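Local coordinates for protein precorrin-6y methylase (Rhodobacter capsulatus, PDB 3NJR) that probably methylates a corrin precursor with S-adenosylmethionine, and perhaps decarboxylates it, during cobalamin biosynthesis, this chain being the C-terminal domain of the enzyme, at residues S30-D35 and V69-C74; L136-W141 and H167-G172. All coordinates share one frame; numbering follows the deposited sequence.

Contact 1: residues S30-D35 and V69-C74; sequences SAFAHD and VSVEWC
Phe32 turns its ring onto helix 68-75 through a first torsion of -45°, which sets CG anti to its own carbonyl carbon and leaves the far edge of the ring at Val71 and Glu72. On the helix, Val71 has CG1 anti to the backbone N (chi1 168°), and this is the branch that meets the phenyl group. Phe32 CE1 comes to 3.8 Å from Val71 CG1, a plain apolar contact made at the ring edge and near the ring plane, with the two side chains running past each other in opposite directions. One atom further round, Phe32 CZ approaches Glu72 OE2 at 3.7 Å. The oxygen lies in the plane of the ring, at its edge, while the carboxylate plane is turned 77° against it. A carboxylate at that rim faces the slightly positive C-H border rather than the pi cloud, which would be expected to make the approach weakly favourable.

The carboxylate is buried but well supplied with partners: OE1 accepts from Gly26 N and pairs with Arg44, and OE2 forms a salt bridge with Arg27. Two arginines beside one carboxylate would be expected to favour its ionised form. On the loop, the His34 ring folds back so that ND1 donates to Phe32 O at 3.1 Å, from above the carbonyl plane, tying the backbone on both sides of Ala33 together.

The loop before helix 41-51 thus lies against helix 68-75 of the methyltransferase fold, and the Phe32 side chain is about 7 Å from the bound S-adenosyl-L-homocysteine. The ring is packed between helices 41-51 and 87-99, through Arg44 and Asn96, with Ile38 of a loop also against it, while Met106 of strand 106-110 packs against Val71.

Contact 2: residues L136-W141 and H167-G172; sequences LYDRLW and HARHGG
Trp141 and His170 lie face to face, and their stack is the close-packed part of this contact. The six-membered ring of Trp141 and the imidazole have centroids 3.8 Å apart and planes inclined by 20°, with His170 ND1 coming to 3.3 Å from Trp141 CZ2. The overlap is offset: His170 CE1 sits over the indole toward its rim. The imidazole's other face is covered from its own helix by Arg169 CB, centred over the ring, so His170 is sandwiched between a neighbouring methylene and the indole.

Outward from the stack the fit is looser. Asp138 OD1 and Arg169 NH2 are 4.0 Å apart, beyond salt-bridge range, although the carboxylate and guanidinium planes differ by merely 13°. Asp138 OD1 is instead hydrogen-bonded by Gln134 NE2, and the exposed Arg169 has a weak bond from NH1 to Gln134 OE1. Gln134 thus bridges the two charged side chains.

Tyr137 makes the buried packing between the helices, on Leu162, Leu163 and Leu166; between 136-141 and 167-172 themselves aromatic stacking dominates, at a partly solvent-exposed surface where the opposite charges would add only a modest, long-range attraction.

Overall arrangement
Contact 1 comes first along the chain and closes before contact 2 opens; their centres are 27 Å apart, on opposite sides of the chain's centre, and their nearest atoms are about 13 Å from each other. Contact 1, buried, sets the N-terminal loop on helix 68-75 in the cofactor-binding half; contact 2 sets helix 134-143 on the end of helix 157-170 at the surface of the later half, where His167 also meets Arg189 of the second subunit. The helices flank the same mixed sheet, whose strand order 3-2-1-4-5-7-6 is that of class I S-adenosylmethionine-dependent methyltransferases. One contact thus lies near the bound S-adenosyl-L-homocysteine, the other beside a subunit interface.

Contact 1: residues S30-D35 and V69-C74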
loop_
_atom_site.group_PDB
_atom_site.type_symbol
_atom_site.label_atom_id
_atom_site.label_comp_id
_atom_site.label_asym_id
_atom_site.label_seq_id
_atom_site.Cartn_x
_atom_site.Cartn_y
_atom_site.Cartn_z
ATOM N N SER A 30 -7.217 -24.654 -3.758
ATOM C CA SER A 30 -8.048 -25.847 -3.833
ATOM C C SER A 30 -7.279 -27.082 -4.307
ATOM O O SER A 30 -7.833 -28.174 -4.336
ATOM C CB SER A 30 -9.239 -25.593 -4.740
ATOM O OG SER A 30 -8.814 -24.889 -5.899
ATOM N N ALA A 31 -6.014 -26.926 -4.685
ATOM C CA ALA A 31 -5.212 -28.088 -5.075
ATOM C C ALA A 31 -4.615 -28.808 -3.847
ATOM O O ALA A 31 -3.840 -29.761 -3.977
ATOM C CB ALA A 31 -4.127 -27.692 -6.080
ATOM N N PHE A 32 -5.004 -28.351 -2.654
ATOM C CA PHE A 32 -4.446 -28.834 -1.398
ATOM C C PHE A 32 -5.558 -29.033 -0.376
ATOM O O PHE A 32 -6.452 -28.181 -0.229
ATOM C CB PHE A 32 -3.446 -27.821 -0.802
ATOM C CG PHE A 32 -2.462 -27.245 -1.788
ATOM C CD1 PHE A 32 -1.187 -27.789 -1.914
ATOM C CD2 PHE A 32 -2.799 -26.135 -2.570
ATOM C CE1 PHE A 32 -0.262 -27.254 -2.830
ATOM C CE2 PHE A 32 -1.897 -25.592 -3.489
ATOM C CZ PHE A 32 -0.626 -26.153 -3.622
ATOM N N ALA A 33 -5.495 -30.157 0.329
ATOM C CA ALA A 33 -6.190 -30.337 1.589
ATOM C C ALA A 33 -5.645 -29.288 2.561
ATOM O O ALA A 33 -4.433 -29.191 2.760
ATOM C CB ALA A 33 -5.907 -31.718 2.113
ATOM N N HIS A 34 -6.525 -28.482 3.143
ATOM C CA HIS A 34 -6.110 -27.495 4.125
ATOM C C HIS A 34 -7.296 -27.227 5.015
ATOM O O HIS A 34 -8.403 -27.696 4.731
ATOM C CB HIS A 34 -5.661 -26.200 3.451
ATOM C CG HIS A 34 -6.769 -25.469 2.761
ATOM N ND1 HIS A 34 -7.097 -25.689 1.440
ATOM C CD2 HIS A 34 -7.632 -24.527 3.213
ATOM C CE1 HIS A 34 -8.113 -24.915 1.108
ATOM N NE2 HIS A 34 -8.459 -24.203 2.168
ATOM N N ASP A 35 -7.073 -26.456 6.078
ATOM C CA ASP A 35 -8.108 -26.243 7.084
ATOM C C ASP A 35 -8.497 -24.787 7.247
ATOM O O ASP A 35 -9.282 -24.458 8.130
ATOM C CB ASP A 35 -7.692 -26.846 8.442
ATOM C CG ASP A 35 -6.500 -26.112 9.098
ATOM O OD1 ASP A 35 -5.935 -25.139 8.528
ATOM O OD2 ASP A 35 -6.129 -26.532 10.219
ATOM N N VAL A 69 3.753 -25.147 0.805
ATOM C CA VAL A 69 5.078 -24.706 0.381
ATOM C C VAL A 69 5.946 -25.912 0.018
ATOM O O VAL A 69 6.609 -25.917 -1.045
ATOM C CB VAL A 69 5.744 -23.844 1.484
ATOM C CG1 VAL A 69 7.218 -23.675 1.243
ATOM C CG2 VAL A 69 5.068 -22.507 1.563
ATOM N N SER A 70 5.897 -26.936 0.885
ATOM C CA SER A 70 6.668 -28.172 0.718
ATOM C C SER A 70 6.218 -28.933 -0.515
ATOM O O SER A 70 7.045 -29.535 -1.209
ATOM C CB SER A 70 6.513 -29.091 1.933
ATOM O OG SER A 70 7.132 -28.599 3.103
ATOM N N VAL A 71 4.908 -28.923 -0.775
ATOM C CA VAL A 71 4.336 -29.641 -1.906
ATOM C C VAL A 71 4.854 -28.991 -3.176
ATOM O O VAL A 71 5.471 -29.657 -4.008
ATOM C CB VAL A 71 2.784 -29.672 -1.849
ATOM C CG1 VAL A 71 2.200 -30.155 -3.141
ATOM C CG2 VAL A 71 2.305 -30.565 -0.743
ATOM N N GLU A 72 4.656 -27.689 -3.312
ATOM C CA GLU A 72 5.253 -26.962 -4.442
ATOM C C GLU A 72 6.810 -27.018 -4.513
ATOM O O GLU A 72 7.380 -27.037 -5.614
ATOM C CB GLU A 72 4.711 -25.531 -4.523
ATOM C CG GLU A 72 3.204 -25.508 -4.433
ATOM C CD GLU A 72 2.554 -24.341 -5.145
ATOM O OE1 GLU A 72 2.848 -23.179 -4.812
ATOM O OE2 GLU A 72 1.716 -24.581 -6.039
ATOM N N TRP A 73 7.500 -27.060 -3.368
ATOM C CA TRP A 73 8.966 -27.185 -3.394
ATOM C C TRP A 73 9.347 -28.532 -3.972
ATOM O O TRP A 73 10.197 -28.592 -4.852
ATOM C CB TRP A 73 9.567 -26.998 -2.004
ATOM C CG TRP A 73 11.005 -27.464 -1.831
ATOM C CD1 TRP A 73 11.425 -28.728 -1.532
ATOM C CD2 TRP A 73 12.203 -26.651 -1.886
ATOM N NE1 TRP A 73 12.800 -28.767 -1.427
ATOM C CE2 TRP A 73 13.301 -27.507 -1.632
ATOM C CE3 TRP A 73 12.451 -25.289 -2.127
ATOM C CZ2 TRP A 73 14.621 -27.045 -1.605
ATOM C CZ3 TRP A 73 13.766 -24.835 -2.114
ATOM C CH2 TRP A 73 14.834 -25.710 -1.848
ATOM N N CYS A 74 8.703 -29.601 -3.490
ATOM C CA CYS A 74 8.958 -30.964 -3.974
ATOM C C CYS A 74 8.503 -31.217 -5.411
ATOM O O CYS A 74 9.139 -31.988 -6.124
ATOM C CB CYS A 74 8.305 -31.980 -3.051
ATOM S SG CYS A 74 9.105 -32.050 -1.406
#

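Contact 2: residues L136-W141 and H167-G172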
loop_
_atom_site.group_PDB
_atom_site.type_symbol
_atom_site.label_atom_id
_atom_site.label_comp_id
_atom_site.label_asym_id
_atom_site.label_seq_id
_atom_site.Cartn_x
_atom_site.Cartn_y
_atom_site.Cartn_z
ATOM N N LEU A 136 14.548 -19.678 17.999
ATOM C CA LEU A 136 14.608 -20.395 16.730
ATOM C C LEU A 136 15.725 -19.929 15.806
ATOM O O LEU A 136 16.492 -20.744 15.292
ATOM C CB LEU A 136 13.261 -20.304 16.015
ATOM C CG LEU A 136 13.209 -21.017 14.670
ATOM C CD1 LEU A 136 13.386 -22.514 14.845
ATOM C CD2 LEU A 136 11.899 -20.682 13.971
ATOM N N TYR A 137 15.824 -18.614 15.613
ATOM C CA TYR A 137 16.883 -18.049 14.775
ATOM C C TYR A 137 18.309 -18.187 15.349
ATOM O O TYR A 137 19.262 -18.380 14.602
ATOM C CB TYR A 137 16.550 -16.610 14.354
ATOM C CG TYR A 137 15.399 -16.523 13.365
ATOM C CD1 TYR A 137 14.173 -15.978 13.743
ATOM C CD2 TYR A 137 15.524 -17.004 12.063
ATOM C CE1 TYR A 137 13.088 -15.897 12.846
ATOM C CE2 TYR A 137 14.449 -16.935 11.153
ATOM C CZ TYR A 137 13.243 -16.373 11.563
ATOM O OH TYR A 137 12.181 -16.291 10.700
ATOM N N ASP A 138 18.470 -18.115 16.666
ATOM C CA ASP A 138 19.810 -18.291 17.250
ATOM C C ASP A 138 20.244 -19.730 17.037
ATOM O O ASP A 138 21.372 -19.987 16.585
ATOM C CB ASP A 138 19.850 -17.919 18.742
ATOM C CG ASP A 138 19.486 -16.458 19.000
ATOM O OD1 ASP A 138 19.981 -15.580 18.257
ATOM O OD2 ASP A 138 18.704 -16.193 19.950
ATOM N N ARG A 139 19.327 -20.651 17.340
ATOM C CA ARG A 139 19.517 -22.079 17.063
ATOM C C ARG A 139 19.765 -22.358 15.562
ATOM O O ARG A 139 20.759 -23.004 15.208
ATOM C CB ARG A 139 18.339 -22.897 17.626
ATOM C CG ARG A 139 18.607 -23.787 18.869
ATOM C CD ARG A 139 19.621 -23.235 19.897
ATOM N NE ARG A 139 18.989 -22.302 20.826
ATOM C CZ ARG A 139 19.584 -21.219 21.319
ATOM N NH1 ARG A 139 20.834 -20.910 20.978
ATOM N NH2 ARG A 139 18.918 -20.430 22.146
ATOM N N LEU A 140 18.906 -21.839 14.680
ATOM C CA LEU A 140 19.152 -21.982 13.244
ATOM C C LEU A 140 20.522 -21.431 12.914
ATOM O O LEU A 140 21.256 -22.048 12.149
ATOM C CB LEU A 140 18.098 -21.281 12.379
ATOM C CG LEU A 140 16.674 -21.838 12.260
ATOM C CD1 LEU A 140 15.802 -20.900 11.418
ATOM C CD2 LEU A 140 16.669 -23.236 11.696
ATOM N N TRP A 141 20.890 -20.295 13.511
ATOM C CA TRP A 141 22.182 -19.696 13.189
ATOM C C TRP A 141 23.394 -20.540 13.565
ATOM O O TRP A 141 24.410 -20.514 12.859
ATOM C CB TRP A 141 22.337 -18.266 13.707
ATOM C CG TRP A 141 23.102 -17.508 12.690
ATOM C CD1 TRP A 141 24.447 -17.228 12.692
ATOM C CD2 TRP A 141 22.595 -17.035 11.440
ATOM N NE1 TRP A 141 24.800 -16.569 11.528
ATOM C CE2 TRP A 141 23.682 -16.437 10.744
ATOM C CE3 TRP A 141 21.322 -17.044 10.844
ATOM C CZ2 TRP A 141 23.531 -15.855 9.482
ATOM C CZ3 TRP A 141 21.169 -16.456 9.599
ATOM C CH2 TRP A 141 22.272 -15.871 8.926
ATOM N N HIS A 167 17.471 -8.850 8.827
ATOM C CA HIS A 167 18.009 -8.082 7.678
ATOM C C HIS A 167 19.182 -7.165 8.021
ATOM O O HIS A 167 20.175 -7.177 7.320
ATOM C CB HIS A 167 16.932 -7.266 6.958
ATOM C CG HIS A 167 17.401 -6.677 5.668
ATOM N ND1 HIS A 167 17.765 -5.355 5.544
ATOM C CD2 HIS A 167 17.608 -7.239 4.452
ATOM C CE1 HIS A 167 18.159 -5.122 4.303
ATOM N NE2 HIS A 167 18.077 -6.250 3.622
ATOM N N ALA A 168 19.072 -6.384 9.095
ATOM C CA ALA A 168 20.175 -5.487 9.523
ATOM C C ALA A 168 21.435 -6.264 9.886
ATOM O O ALA A 168 22.544 -5.849 9.512
ATOM C CB ALA A 168 19.745 -4.566 10.679
ATOM N N ARG A 169 21.271 -7.398 10.589
ATOM C CA ARG A 169 22.421 -8.255 10.977
ATOM C C ARG A 169 23.030 -8.994 9.788
ATOM O O ARG A 169 24.251 -9.010 9.630
ATOM C CB ARG A 169 22.041 -9.264 12.079
ATOM C CG ARG A 169 21.828 -8.636 13.486
ATOM C CD ARG A 169 20.725 -9.322 14.393
ATOM N NE ARG A 169 20.833 -10.791 14.504
ATOM C CZ ARG A 169 20.034 -11.571 15.245
ATOM N NH1 ARG A 169 19.047 -11.042 15.972
ATOM N NH2 ARG A 169 20.224 -12.891 15.260
ATOM N N HIS A 170 22.186 -9.586 8.939
ATOM C CA HIS A 170 22.671 -10.597 7.985
ATOM C C HIS A 170 22.592 -10.216 6.504
ATOM O O HIS A 170 23.171 -10.893 5.668
ATOM C CB HIS A 170 21.995 -11.952 8.254
ATOM C CG HIS A 170 22.011 -12.360 9.700
ATOM N ND1 HIS A 170 23.176 -12.659 10.387
ATOM C CD2 HIS A 170 21.000 -12.523 10.591
ATOM C CE1 HIS A 170 22.876 -12.991 11.632
ATOM N NE2 HIS A 170 21.562 -12.915 11.782
ATOM N N GLY A 171 21.893 -9.125 6.191
ATOM C CA GLY A 171 21.706 -8.690 4.807
ATOM C C GLY A 171 20.619 -9.481 4.102
ATOM O O GLY A 171 19.565 -9.778 4.695
ATOM N N GLY A 172 20.892 -9.843 2.847
ATOM C CA GLY A 172 19.936 -10.528 2.006
ATOM C C GLY A 172 18.899 -9.534 1.540
ATOM O O GLY A 172 19.168 -8.339 1.439
#